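PDB 4GQ2: nucleoporin nup120 from Schizosaccharomyces pombe, which serves as a structural constituent of the nuclear pore complex, the assembly through which nuclear transport takes place. Local coordinates for residues Leu275-Leu288 / Asn295-His307. Numbering follows the deposited sequence.
Sequences LSQTILPLQSFPYL and NSFIALYYPDNSH
Tyr301 N donates to Tyr287 O at 3.1 Å, the one backbone hydrogen bond from 295-307 to 275-288; it lies in the carbonyl plane but is bent, 144° at the hydrogen. Leu300 CA brings its hydrogen to the same oxygen, and Leu288 CA does likewise to Ala299 O. Leu288 and Leu300 are an antiparallel non-hydrogen-bonded pair, their side chains lying side by side on one face of the sheet with Leu288 CD2 3.8 Å from Leu300 CD1. Leu275, at the start of the linker, meets Leu300 tip to tip, CD1 to CD2, and Leu275 CD2 lies 3.3 Å from Tyr302 OH. Leu253 and Val251 of strand 249-254 add to this apolar cluster. Strand 268-274 closes one four-stranded antiparallel sheet and strand 288-290 opens the next, so 275-288 is the linker between successive blades of the beta-propeller, folded against the second strand of the new blade. Phe285 and Tyr287, near the end of the linker, pack on Tyr301 and Pro303. The Tyr287 ring sets its edge against Pro303, Tyr287 CE2 to Pro303 CD 3.8 Å, with Tyr301 O also at that edge; one face of the ring carries Phe285 CE1. Phe285 CE1 also lies 3.8 Å from Tyr301 CE2, the Phe285 and Tyr301 planes at 75°. With CG anti to the backbone N (chi1 180°), Tyr301 reaches out to this meeting, and Tyr301 OH donates to His307 O at 2.6 Å from well above the carbonyl plane. Ser240 OG accepts from Tyr287 N, fixing the linker to the preceding blade.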
loop_
_atom_site.group_PDB
_atom_site.type_symbol
_atom_site.label_atom_id
_atom_site.label_comp_id
_atom_site.label_asym_id
_atom_site.label_seq_id
_atom_site.Cartn_x
_atom_site.Cartn_y
_atom_site.Cartn_z
ATOM N N LEU A 275 -17.359 -49.705 -17.882
ATOM C CA LEU A 275 -17.225 -49.438 -16.455
ATOM C C LEU A 275 -18.542 -49.737 -15.747
ATOM O O LEU A 275 -19.551 -50.027 -16.398
ATOM C CB LEU A 275 -16.817 -47.980 -16.219
ATOM C CG LEU A 275 -15.685 -47.386 -17.066
ATOM C CD1 LEU A 275 -15.686 -45.869 -16.956
ATOM C CD2 LEU A 275 -14.324 -47.961 -16.688
ATOM N N SER A 276 -18.528 -49.644 -14.418
ATOM C CA SER A 276 -19.701 -49.941 -13.591
ATOM C C SER A 276 -20.861 -48.953 -13.785
ATOM O O SER A 276 -20.718 -47.940 -14.475
ATOM C CB SER A 276 -19.296 -50.028 -12.119
ATOM O OG SER A 276 -18.353 -49.024 -11.802
ATOM N N GLN A 277 -22.003 -49.254 -13.170
ATOM C CA GLN A 277 -23.247 -48.531 -13.453
ATOM C C GLN A 277 -23.833 -47.753 -12.268
ATOM O O GLN A 277 -24.044 -48.306 -11.186
ATOM C CB GLN A 277 -24.298 -49.489 -14.032
ATOM C CG GLN A 277 -23.943 -50.044 -15.407
ATOM C CD GLN A 277 -24.917 -51.096 -15.909
ATOM O OE1 GLN A 277 -25.961 -51.347 -15.300
ATOM N NE2 GLN A 277 -24.577 -51.721 -17.030
ATOM N N THR A 278 -24.080 -46.465 -12.509
ATOM C CA THR A 278 -24.818 -45.562 -11.614
ATOM C C THR A 278 -25.315 -44.379 -12.442
ATOM O O THR A 278 -24.811 -44.140 -13.544
ATOM C CB THR A 278 -23.950 -45.024 -10.450
ATOM O OG1 THR A 278 -22.563 -45.086 -10.806
ATOM C CG2 THR A 278 -24.185 -45.827 -9.173
ATOM N N ILE A 279 -26.301 -43.643 -11.931
ATOM C CA ILE A 279 -26.765 -42.436 -12.618
ATOM C C ILE A 279 -25.725 -41.323 -12.436
ATOM O O ILE A 279 -25.301 -41.036 -11.311
ATOM C CB ILE A 279 -28.209 -42.014 -12.207
ATOM C CG1 ILE A 279 -28.246 -41.224 -10.890
ATOM C CG2 ILE A 279 -29.134 -43.224 -12.148
ATOM C CD1 ILE A 279 -28.417 -39.728 -11.069
ATOM N N LEU A 280 -25.295 -40.731 -13.549
ATOM C CA LEU A 280 -24.232 -39.715 -13.538
ATOM C C LEU A 280 -24.687 -38.272 -13.821
ATOM O O LEU A 280 -24.014 -37.326 -13.395
ATOM C CB LEU A 280 -23.069 -40.122 -14.459
ATOM C CG LEU A 280 -23.300 -40.576 -15.905
ATOM C CD1 LEU A 280 -23.474 -39.401 -16.858
ATOM C CD2 LEU A 280 -22.135 -41.447 -16.352
ATOM N N PRO A 281 -25.816 -38.092 -14.541
ATOM C CA PRO A 281 -26.271 -36.739 -14.866
ATOM C C PRO A 281 -26.985 -36.071 -13.676
ATOM O O PRO A 281 -27.212 -36.730 -12.658
ATOM C CB PRO A 281 -27.247 -36.968 -16.038
ATOM C CG PRO A 281 -27.205 -38.432 -16.351
ATOM C CD PRO A 281 -26.729 -39.099 -15.103
ATOM N N LEU A 282 -27.339 -34.789 -13.784
ATOM C CA LEU A 282 -27.105 -33.968 -14.979
ATOM C C LEU A 282 -26.068 -32.868 -14.749
ATOM O O LEU A 282 -26.010 -31.888 -15.497
ATOM C CB LEU A 282 -28.428 -33.386 -15.513
ATOM C CG LEU A 282 -29.460 -32.753 -14.567
ATOM C CD1 LEU A 282 -29.102 -31.321 -14.190
ATOM C CD2 LEU A 282 -30.840 -32.801 -15.205
ATOM N N GLN A 283 -25.249 -33.044 -13.715
ATOM C CA GLN A 283 -24.182 -32.099 -13.395
ATOM C C GLN A 283 -23.045 -32.247 -14.404
ATOM O O GLN A 283 -22.663 -33.365 -14.753
ATOM C CB GLN A 283 -23.660 -32.317 -11.970
ATOM C CG GLN A 283 -24.713 -32.707 -10.938
ATOM C CD GLN A 283 -24.795 -34.207 -10.700
ATOM O OE1 GLN A 283 -24.689 -35.009 -11.630
ATOM N NE2 GLN A 283 -24.989 -34.592 -9.443
ATOM N N SER A 284 -22.515 -31.120 -14.873
ATOM C CA SER A 284 -21.480 -31.135 -15.906
ATOM C C SER A 284 -20.104 -30.755 -15.365
ATOM O O SER A 284 -19.891 -29.634 -14.894
ATOM C CB SER A 284 -21.863 -30.229 -17.076
ATOM O OG SER A 284 -20.991 -30.442 -18.170
ATOM N N PHE A 285 -19.179 -31.709 -15.445
ATOM C CA PHE A 285 -17.801 -31.544 -14.981
ATOM C C PHE A 285 -16.885 -32.538 -15.701
ATOM O O PHE A 285 -17.372 -33.514 -16.274
ATOM C CB PHE A 285 -17.707 -31.738 -13.458
ATOM C CG PHE A 285 -18.528 -32.888 -12.930
ATOM C CD1 PHE A 285 -18.155 -34.210 -13.176
ATOM C CD2 PHE A 285 -19.672 -32.648 -12.173
ATOM C CE1 PHE A 285 -18.913 -35.265 -12.691
ATOM C CE2 PHE A 285 -20.431 -33.700 -11.679
ATOM C CZ PHE A 285 -20.051 -35.010 -11.940
ATOM N N PRO A 286 -15.559 -32.294 -15.685
ATOM C CA PRO A 286 -14.656 -33.277 -16.286
ATOM C C PRO A 286 -14.640 -34.607 -15.524
ATOM O O PRO A 286 -14.793 -34.630 -14.300
ATOM C CB PRO A 286 -13.278 -32.594 -16.225
ATOM C CG PRO A 286 -13.409 -31.517 -15.204
ATOM C CD PRO A 286 -14.844 -31.078 -15.250
ATOM N N TYR A 287 -14.482 -35.697 -16.269
ATOM C CA TYR A 287 -14.442 -37.048 -15.716
ATOM C C TYR A 287 -13.048 -37.634 -15.860
ATOM O O TYR A 287 -12.680 -38.560 -15.141
ATOM C CB TYR A 287 -15.415 -37.952 -16.467
ATOM C CG TYR A 287 -16.847 -37.908 -15.997
ATOM C CD1 TYR A 287 -17.741 -36.979 -16.516
ATOM C CD2 TYR A 287 -17.318 -38.826 -15.056
ATOM C CE1 TYR A 287 -19.061 -36.952 -16.099
ATOM C CE2 TYR A 287 -18.637 -38.805 -14.629
ATOM C CZ TYR A 287 -19.502 -37.865 -15.154
ATOM O OH TYR A 287 -20.809 -37.832 -14.731
ATOM N N LEU A 288 -12.281 -37.095 -16.804
ATOM C CA LEU A 288 -10.968 -37.624 -17.124
ATOM C C LEU A 288 -9.877 -36.572 -17.013
ATOM O O LEU A 288 -10.090 -35.405 -17.353
ATOM C CB LEU A 288 -10.959 -38.195 -18.546
ATOM C CG LEU A 288 -11.792 -39.438 -18.875
ATOM C CD1 LEU A 288 -11.592 -39.816 -20.338
ATOM C CD2 LEU A 288 -11.439 -40.611 -17.969
ATOM N N ASN A 295 2.501 -38.738 -20.253
ATOM C CA ASN A 295 1.131 -38.978 -20.700
ATOM C C ASN A 295 0.914 -40.478 -20.838
ATOM O O ASN A 295 1.016 -41.032 -21.931
ATOM C CB ASN A 295 0.841 -38.269 -22.029
ATOM C CG ASN A 295 0.950 -36.757 -21.932
ATOM O OD1 ASN A 295 0.770 -36.169 -20.863
ATOM N ND2 ASN A 295 1.236 -36.115 -23.059
ATOM N N SER A 296 0.627 -41.122 -19.711
ATOM C CA SER A 296 0.638 -42.575 -19.611
ATOM C C SER A 296 -0.327 -43.048 -18.527
ATOM O O SER A 296 -0.770 -44.199 -18.539
ATOM C CB SER A 296 2.063 -43.064 -19.316
ATOM O OG SER A 296 2.169 -44.474 -19.397
ATOM N N PHE A 297 -0.647 -42.156 -17.592
ATOM C CA PHE A 297 -1.614 -42.453 -16.541
ATOM C C PHE A 297 -2.870 -41.610 -16.703
ATOM O O PHE A 297 -2.819 -40.499 -17.227
ATOM C CB PHE A 297 -1.013 -42.232 -15.157
ATOM C CG PHE A 297 0.170 -43.103 -14.867
ATOM C CD1 PHE A 297 0.002 -44.353 -14.289
ATOM C CD2 PHE A 297 1.458 -42.666 -15.160
ATOM C CE1 PHE A 297 1.097 -45.156 -14.012
ATOM C CE2 PHE A 297 2.558 -43.465 -14.887
ATOM C CZ PHE A 297 2.375 -44.711 -14.312
ATOM N N ILE A 298 -3.989 -42.157 -16.246
ATOM C CA ILE A 298 -5.293 -41.545 -16.417
ATOM C C ILE A 298 -6.060 -41.647 -15.113
ATOM O O ILE A 298 -6.196 -42.730 -14.554
ATOM C CB ILE A 298 -6.101 -42.252 -17.532
ATOM C CG1 ILE A 298 -5.524 -41.909 -18.905
ATOM C CG2 ILE A 298 -7.572 -41.861 -17.487
ATOM C CD1 ILE A 298 -5.727 -42.992 -19.939
ATOM N N ALA A 299 -6.552 -40.508 -14.633
ATOM C CA ALA A 299 -7.452 -40.487 -13.498
ATOM C C ALA A 299 -8.888 -40.391 -13.998
ATOM O O ALA A 299 -9.174 -39.682 -14.965
ATOM C CB ALA A 299 -7.119 -39.335 -12.567
ATOM N N LEU A 300 -9.779 -41.119 -13.334
ATOM C CA LEU A 300 -11.171 -41.217 -13.747
ATOM C C LEU A 300 -12.083 -41.124 -12.531
ATOM O O LEU A 300 -11.799 -41.717 -11.486
ATOM C CB LEU A 300 -11.404 -42.518 -14.532
ATOM C CG LEU A 300 -12.803 -43.140 -14.666
ATOM C CD1 LEU A 300 -13.774 -42.247 -15.427
ATOM C CD2 LEU A 300 -12.702 -44.506 -15.330
ATOM N N TYR A 301 -13.173 -40.374 -12.685
ATOM C CA TYR A 301 -14.095 -40.074 -11.593
ATOM C C TYR A 301 -15.402 -40.849 -11.688
ATOM O O TYR A 301 -15.991 -40.955 -12.768
ATOM C CB TYR A 301 -14.406 -38.576 -11.567
ATOM C CG TYR A 301 -15.361 -38.154 -10.472
ATOM C CD1 TYR A 301 -15.042 -38.352 -9.131
ATOM C CD2 TYR A 301 -16.575 -37.528 -10.775
ATOM C CE1 TYR A 301 -15.905 -37.955 -8.121
ATOM C CE2 TYR A 301 -17.444 -37.118 -9.766
ATOM C CZ TYR A 301 -17.099 -37.337 -8.444
ATOM O OH TYR A 301 -17.938 -36.944 -7.435
ATOM N N TYR A 302 -15.844 -41.364 -10.541
ATOM C CA TYR A 302 -17.111 -42.078 -10.412
ATOM C C TYR A 302 -17.996 -41.352 -9.407
ATOM O O TYR A 302 -17.668 -41.312 -8.217
ATOM C CB TYR A 302 -16.888 -43.498 -9.889
ATOM C CG TYR A 302 -16.258 -44.479 -10.851
ATOM C CD1 TYR A 302 -14.872 -44.543 -11.002
ATOM C CD2 TYR A 302 -17.046 -45.381 -11.576
ATOM C CE1 TYR A 302 -14.287 -45.455 -11.866
ATOM C CE2 TYR A 302 -16.468 -46.301 -12.440
ATOM C CZ TYR A 302 -15.089 -46.332 -12.580
ATOM O OH TYR A 302 -14.497 -47.236 -13.432
ATOM N N PRO A 303 -19.114 -40.774 -9.874
ATOM C CA PRO A 303 -20.097 -40.188 -8.958
ATOM C C PRO A 303 -20.715 -41.230 -8.020
ATOM O O PRO A 303 -20.841 -42.401 -8.388
ATOM C CB PRO A 303 -21.162 -39.623 -9.899
ATOM C CG PRO A 303 -20.435 -39.368 -11.178
ATOM C CD PRO A 303 -19.413 -40.464 -11.283
ATOM N N ASP A 304 -21.074 -40.791 -6.815
ATOM C CA ASP A 304 -21.682 -41.640 -5.790
ATOM C C ASP A 304 -22.892 -40.942 -5.215
ATOM O O ASP A 304 -23.374 -39.949 -5.761
ATOM C CB ASP A 304 -20.718 -41.844 -4.617
ATOM C CG ASP A 304 -19.713 -42.940 -4.852
ATOM O OD1 ASP A 304 -19.660 -43.496 -5.966
ATOM O OD2 ASP A 304 -18.957 -43.232 -3.903
ATOM N N ASN A 305 -23.360 -41.470 -4.088
ATOM C CA ASN A 305 -24.291 -40.767 -3.227
ATOM C C ASN A 305 -23.538 -39.785 -2.337
ATOM O O ASN A 305 -24.095 -38.767 -1.927
ATOM C CB ASN A 305 -25.074 -41.759 -2.368
ATOM C CG ASN A 305 -25.929 -42.699 -3.197
ATOM O OD1 ASN A 305 -25.649 -43.896 -3.283
ATOM N ND2 ASN A 305 -26.969 -42.158 -3.823
ATOM N N SER A 306 -22.269 -40.093 -2.057
ATOM C CA SER A 306 -21.440 -39.280 -1.160
ATOM C C SER A 306 -20.064 -38.929 -1.740
ATOM O O SER A 306 -19.036 -39.449 -1.298
ATOM C CB SER A 306 -21.276 -39.980 0.192
ATOM O OG SER A 306 -20.549 -41.186 0.048
ATOM N N HIS A 307 -20.066 -38.047 -2.739
ATOM C CA HIS A 307 -18.842 -37.430 -3.298
ATOM C C HIS A 307 -18.052 -38.248 -4.288
ATOM O O HIS A 307 -17.219 -37.706 -5.018
ATOM C CB HIS A 307 -17.939 -36.854 -2.197
ATOM C CG HIS A 307 -18.647 -35.882 -1.282
ATOM N ND1 HIS A 307 -19.473 -34.920 -1.745
ATOM C CD2 HIS A 307 -18.638 -35.757 0.104
ATOM C CE1 HIS A 307 -19.967 -34.217 -0.709
ATOM N NE2 HIS A 307 -19.454 -34.727 0.422
#